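Local coordinates for beta-lactamase (Sebaldella termitidis, PDB 6N1N), which probably hydrolyses the ring of beta-lactam antibiotics to substituted beta-amino acids as a class D beta-lactamase, the chemistry that underlies antibiotic resistance, at residues S113-Y116 / K117-K121; S131-K134 / N135-W138. All blocks are in the same frame, centred on the assembly; numbering follows the deposited sequence.

Contact 1 of 2, residues S113-Y116 / K117-K121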
loop_
_atom_site.group_PDB
_atom_site.type_symbol
_atom_site.label_atom_id
_atom_site.label_comp_id
_atom_site.label_asym_id
_atom_site.label_seq_id
_atom_site.Cartn_x
_atom_site.Cartn_y
_atom_site.Cartn_z
ATOM N N SER A 113 5.095 16.590 13.286
ATOM C CA SER A 113 4.587 15.319 13.813
ATOM C C SER A 113 3.101 15.392 14.197
ATOM O O SER A 113 2.341 14.452 13.948
ATOM C CB SER A 113 5.450 14.889 15.002
ATOM O OG SER A 113 4.732 14.072 15.899
ATOM N N GLU A 114 2.673 16.470 14.858
ATOM C CA GLU A 114 1.260 16.535 15.250
ATOM C C GLU A 114 0.337 16.581 14.028
ATOM O O GLU A 114 -0.781 16.047 14.062
ATOM C CB GLU A 114 1.027 17.739 16.152
ATOM C CG GLU A 114 -0.391 17.832 16.698
ATOM C CD GLU A 114 -0.869 16.536 17.332
ATOM O OE1 GLU A 114 -0.103 15.937 18.123
ATOM O OE2 GLU A 114 -2.009 16.116 17.021
ATOM N N LYS A 115 0.779 17.211 12.937
ATOM C CA LYS A 115 -0.021 17.207 11.718
ATOM C C LYS A 115 -0.154 15.801 11.155
ATOM O O LYS A 115 -1.244 15.387 10.735
ATOM C CB LYS A 115 0.604 18.173 10.702
ATOM C CG LYS A 115 -0.132 18.332 9.380
ATOM C CD LYS A 115 -1.534 18.906 9.514
ATOM C CE LYS A 115 -1.563 20.297 10.033
ATOM N NZ LYS A 115 -2.992 20.731 10.208
ATOM N N TYR A 116 0.948 15.037 11.125
ATOM C CA TYR A 116 0.861 13.647 10.709
ATOM C C TYR A 116 -0.108 12.867 11.585
ATOM O O TYR A 116 -0.926 12.090 11.078
ATOM C CB TYR A 116 2.239 12.991 10.760
ATOM C CG TYR A 116 2.974 12.967 9.432
ATOM C CD1 TYR A 116 2.441 12.327 8.327
ATOM C CD2 TYR A 116 4.240 13.528 9.299
ATOM C CE1 TYR A 116 3.117 12.272 7.121
ATOM C CE2 TYR A 116 4.922 13.469 8.091
ATOM C CZ TYR A 116 4.361 12.843 6.999
ATOM O OH TYR A 116 5.056 12.803 5.800
ATOM N N LYS A 117 -0.043 13.072 12.903
ATOM C CA LYS A 117 -0.965 12.368 13.794
ATOM C C LYS A 117 -2.416 12.694 13.472
ATOM O O LYS A 117 -3.285 11.818 13.553
ATOM C CB LYS A 117 -0.659 12.692 15.256
ATOM C CG LYS A 117 0.589 11.970 15.768
ATOM C CD LYS A 117 0.947 12.405 17.179
ATOM C CE LYS A 117 2.199 11.689 17.661
ATOM N NZ LYS A 117 2.691 12.231 18.955
ATOM N N GLU A 118 -2.694 13.943 13.077
ATOM C CA GLU A 118 -4.045 14.314 12.664
ATOM C C GLU A 118 -4.507 13.501 11.468
ATOM O O GLU A 118 -5.640 13.003 11.439
ATOM C CB GLU A 118 -4.115 15.795 12.319
ATOM C CG GLU A 118 -4.018 16.730 13.490
ATOM C CD GLU A 118 -3.970 18.176 13.016
ATOM O OE1 GLU A 118 -4.343 18.429 11.842
ATOM O OE2 GLU A 118 -3.549 19.043 13.799
ATOM N N TYR A 119 -3.637 13.353 10.457
ATOM C CA TYR A 119 -3.975 12.546 9.295
ATOM C C TYR A 119 -4.110 11.069 9.637
ATOM O O TYR A 119 -4.995 10.388 9.117
ATOM C CB TYR A 119 -2.934 12.754 8.191
ATOM C CG TYR A 119 -3.158 14.031 7.411
ATOM C CD1 TYR A 119 -4.194 14.129 6.491
ATOM C CD2 TYR A 119 -2.353 15.144 7.611
ATOM C CE1 TYR A 119 -4.404 15.297 5.773
ATOM C CE2 TYR A 119 -2.552 16.315 6.896
ATOM C CZ TYR A 119 -3.582 16.386 5.986
ATOM O OH TYR A 119 -3.778 17.558 5.288
ATOM N N LEU A 120 -3.237 10.542 10.504
ATOM C CA LEU A 120 -3.356 9.139 10.888
ATOM C C LEU A 120 -4.682 8.884 11.606
ATOM O O LEU A 120 -5.269 7.806 11.441
ATOM C CB LEU A 120 -2.156 8.730 11.744
ATOM C CG LEU A 120 -0.793 8.841 11.051
ATOM C CD1 LEU A 120 0.315 8.423 12.001
ATOM C CD2 LEU A 120 -0.667 8.029 9.758
ATOM N N LYS A 121 -5.185 9.875 12.345
ATOM C CA LYS A 121 -6.500 9.752 12.980
ATOM C C LYS A 121 -7.616 9.791 11.939
ATOM O O LYS A 121 -8.515 8.937 11.942
ATOM C CB LYS A 121 -6.667 10.862 14.015
ATOM C CG LYS A 121 -8.007 10.853 14.743
ATOM C CD LYS A 121 -8.028 11.910 15.854
ATOM C CE LYS A 121 -9.447 12.279 16.294
ATOM N NZ LYS A 121 -9.950 11.436 17.417
HETATM O O HOH W 1 3.605 14.815 18.298
#
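Lys115 and Glu118, three residues apart on helix 113-122, form a salt bridge in which NZ of Lys115 lies 3.1 Å from OE1 of Glu118. The ammonium comes to the syn side of the carboxylate oxygen but 27° out of its plane. Bends at chi2 (62°) and chi3 fold the Lys115 chain round toward Glu118, and its aliphatic part slants past the ring of Tyr119, where CD of Lys115 is 3.8 Å from CE2 of Tyr119. The phenol oxygen of Tyr119 is held elsewhere, by Glu64, just beyond helix 56-63.

Another face of the helix pairs its side chains more loosely. Glu114 and Lys117 meet at about a right angle, OE1 of Glu114 packing 3.8 Å from the methylene CD of Lys117, while the two charged ends stay apart. The extended chain of Lys117 runs past Ser113 instead; a water bridges them, 2.8 Å from both OG of Ser113 and NZ of Lys117, and accepts from the ammonium.

Beneath these side chains run successive i-to-i+4 backbone bonds, among them Leu120 N to Tyr116 O at 2.8 Å. Tyr116, whose hydroxyl bonds to Asn57, is buried with Leu120, whereas Glu114, Lys117 and Glu118 are exposed: the arrangement of an amphipathic alpha-helix, packed through its tyrosines on helix 56-63 in the helical part of the penicillin-binding fold.

Contact 2 of 2, residues S131-K134 / N135-W138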
loop_
_atom_site.group_PDB
_atom_site.type_symbol
_atom_site.label_atom_id
_atom_site.label_comp_id
_atom_site.label_asym_id
_atom_site.label_seq_id
_atom_site.Cartn_x
_atom_site.Cartn_y
_atom_site.Cartn_z
ATOM N N SER A 131 6.874 7.710 15.904
ATOM C CA SER A 131 8.053 7.744 16.765
ATOM C C SER A 131 8.691 9.135 16.737
ATOM O O SER A 131 8.171 10.085 16.152
ATOM C CB SER A 131 9.066 6.700 16.320
ATOM O OG SER A 131 9.537 7.057 15.032
ATOM N N GLU A 132 9.874 9.254 17.353
ATOM C CA GLU A 132 10.629 10.497 17.259
ATOM C C GLU A 132 11.289 10.649 15.893
ATOM O O GLU A 132 11.800 11.736 15.589
ATOM C CB GLU A 132 11.678 10.561 18.378
ATOM C CG GLU A 132 12.950 9.756 18.163
ATOM C CD GLU A 132 12.780 8.253 18.215
ATOM O OE1 GLU A 132 11.657 7.752 18.434
ATOM O OE2 GLU A 132 13.805 7.567 18.030
ATOM N N LYS A 133 11.266 9.598 15.071
ATOM C CA LYS A 133 11.877 9.606 13.737
ATOM C C LYS A 133 10.790 10.082 12.780
ATOM O O LYS A 133 10.141 9.302 12.079
ATOM C CB LYS A 133 12.395 8.224 13.347
ATOM C CG LYS A 133 13.385 7.562 14.317
ATOM C CD LYS A 133 13.586 6.080 13.967
ATOM C CE LYS A 133 13.803 5.196 15.203
ATOM N NZ LYS A 133 12.670 4.235 15.470
ATOM N N LYS A 134 10.541 11.379 12.795
ATOM C CA LYS A 134 9.281 11.833 12.224
ATOM C C LYS A 134 9.327 11.895 10.706
ATOM O O LYS A 134 8.293 12.154 10.090
ATOM C CB LYS A 134 8.877 13.179 12.839
ATOM C CG LYS A 134 9.403 14.430 12.174
ATOM C CD LYS A 134 8.242 15.396 11.966
ATOM C CE LYS A 134 8.718 16.741 11.482
ATOM N NZ LYS A 134 9.247 16.631 10.103
ATOM N N ASN A 135 10.482 11.623 10.106
ATOM C CA ASN A 135 10.625 11.487 8.666
ATOM C C ASN A 135 10.759 10.039 8.215
ATOM O O ASN A 135 11.072 9.798 7.043
ATOM C CB ASN A 135 11.844 12.276 8.182
ATOM C CG ASN A 135 13.136 11.824 8.846
ATOM O OD1 ASN A 135 13.146 10.901 9.668
ATOM N ND2 ASN A 135 14.236 12.477 8.490
ATOM N N SER A 136 10.537 9.063 9.113
ATOM C CA SER A 136 10.654 7.659 8.712
ATOM C C SER A 136 9.861 6.718 9.631
ATOM O O SER A 136 10.195 5.542 9.723
ATOM C CB SER A 136 12.133 7.240 8.660
ATOM O OG SER A 136 12.777 7.401 9.902
ATOM N N PHE A 137 8.823 7.214 10.294
ATOM C CA PHE A 137 8.045 6.387 11.206
ATOM C C PHE A 137 7.310 5.258 10.515
ATOM O O PHE A 137 6.817 4.361 11.210
ATOM C CB PHE A 137 7.031 7.256 11.971
ATOM C CG PHE A 137 6.134 8.079 11.086
ATOM C CD1 PHE A 137 4.933 7.570 10.632
ATOM C CD2 PHE A 137 6.504 9.355 10.686
ATOM C CE1 PHE A 137 4.124 8.313 9.798
ATOM C CE2 PHE A 137 5.675 10.083 9.848
ATOM C CZ PHE A 137 4.500 9.545 9.416
ATOM N N TRP A 138 7.229 5.272 9.185
ATOM C CA TRP A 138 6.544 4.217 8.468
ATOM C C TRP A 138 7.460 3.061 8.114
ATOM O O TRP A 138 6.962 2.037 7.633
ATOM C CB TRP A 138 5.869 4.786 7.215
ATOM C CG TRP A 138 6.773 5.434 6.252
ATOM C CD1 TRP A 138 7.346 4.844 5.171
ATOM C CD2 TRP A 138 7.179 6.810 6.224
ATOM N NE1 TRP A 138 8.083 5.754 4.463
ATOM C CE2 TRP A 138 8.029 6.963 5.098
ATOM C CE3 TRP A 138 6.927 7.918 7.036
ATOM C CZ2 TRP A 138 8.614 8.185 4.760
ATOM C CZ3 TRP A 138 7.536 9.127 6.706
ATOM C CH2 TRP A 138 8.358 9.248 5.573
#
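Phe137 reaches back from the far side of a tight turn to the residues that begin it, Lys133 and Lys134. Its CB lies 3.7 Å from the carbonyl oxygen of Lys133 and 4.0 Å from OG of Ser131. From there a chi1 of 54° sets CG between the backbone N and the carbonyl carbon, and the ring turns an edge toward the Lys134 carbonyl: CD2 and CE2 of Phe137 flank that oxygen, CE2 at 3.3 Å from Lys134 O. This oxygen is buried with no hydrogen-bond partner in the model, and the C-H edge of the ring packs against it. At the tip, CZ of Phe137 meets CD1 of Tyr116, part of an edge-to-face pair. One face of the ring is covered by the indole of the next residue, CE3 of Trp138 standing 3.7 Å above its plane.

The turn itself is closed by Ser136 N bonding to Lys133 O at 3.0 Å, and the backbone angles of Lys134 and Asn135 are close to those of a type I beta turn. Just before it, OG of Ser131 accepts from the backbone N of Lys133, an ST turn, and also bonds to Asp140, which pairs with Lys133 NZ as well.

The whole lies in the loop between helices 113-122 and 147-159. Phe137 leans on Tyr116 of the former, while Trp138 packs on helix 101-108 and its NE1 bonds to the carboxylated lysine at position 54, near the predicted nucleophile Ser51.

Overall arrangement
Contact 1 comes first along the chain, within helix 113-122; contact 2 follows it in the loop that leads on to helix 147-159. Their centres are about 12 Å apart, on the same side of the chain's centre and each about 18 Å from it. The two touch directly: besides the aromatic pair, the Lys134 side chain packs on the start of the helix, CD of Lys134 lying 3.6 Å from N of Ser113. Both belong to the same transpeptidase-like domain. Contact 1 lies away from the predicted active site, which contact 2 approaches, the side chains of Ser136 and Ser51 being about 10 Å apart. The helix thus adjoins the loop that carries Trp138 to the modified lysine.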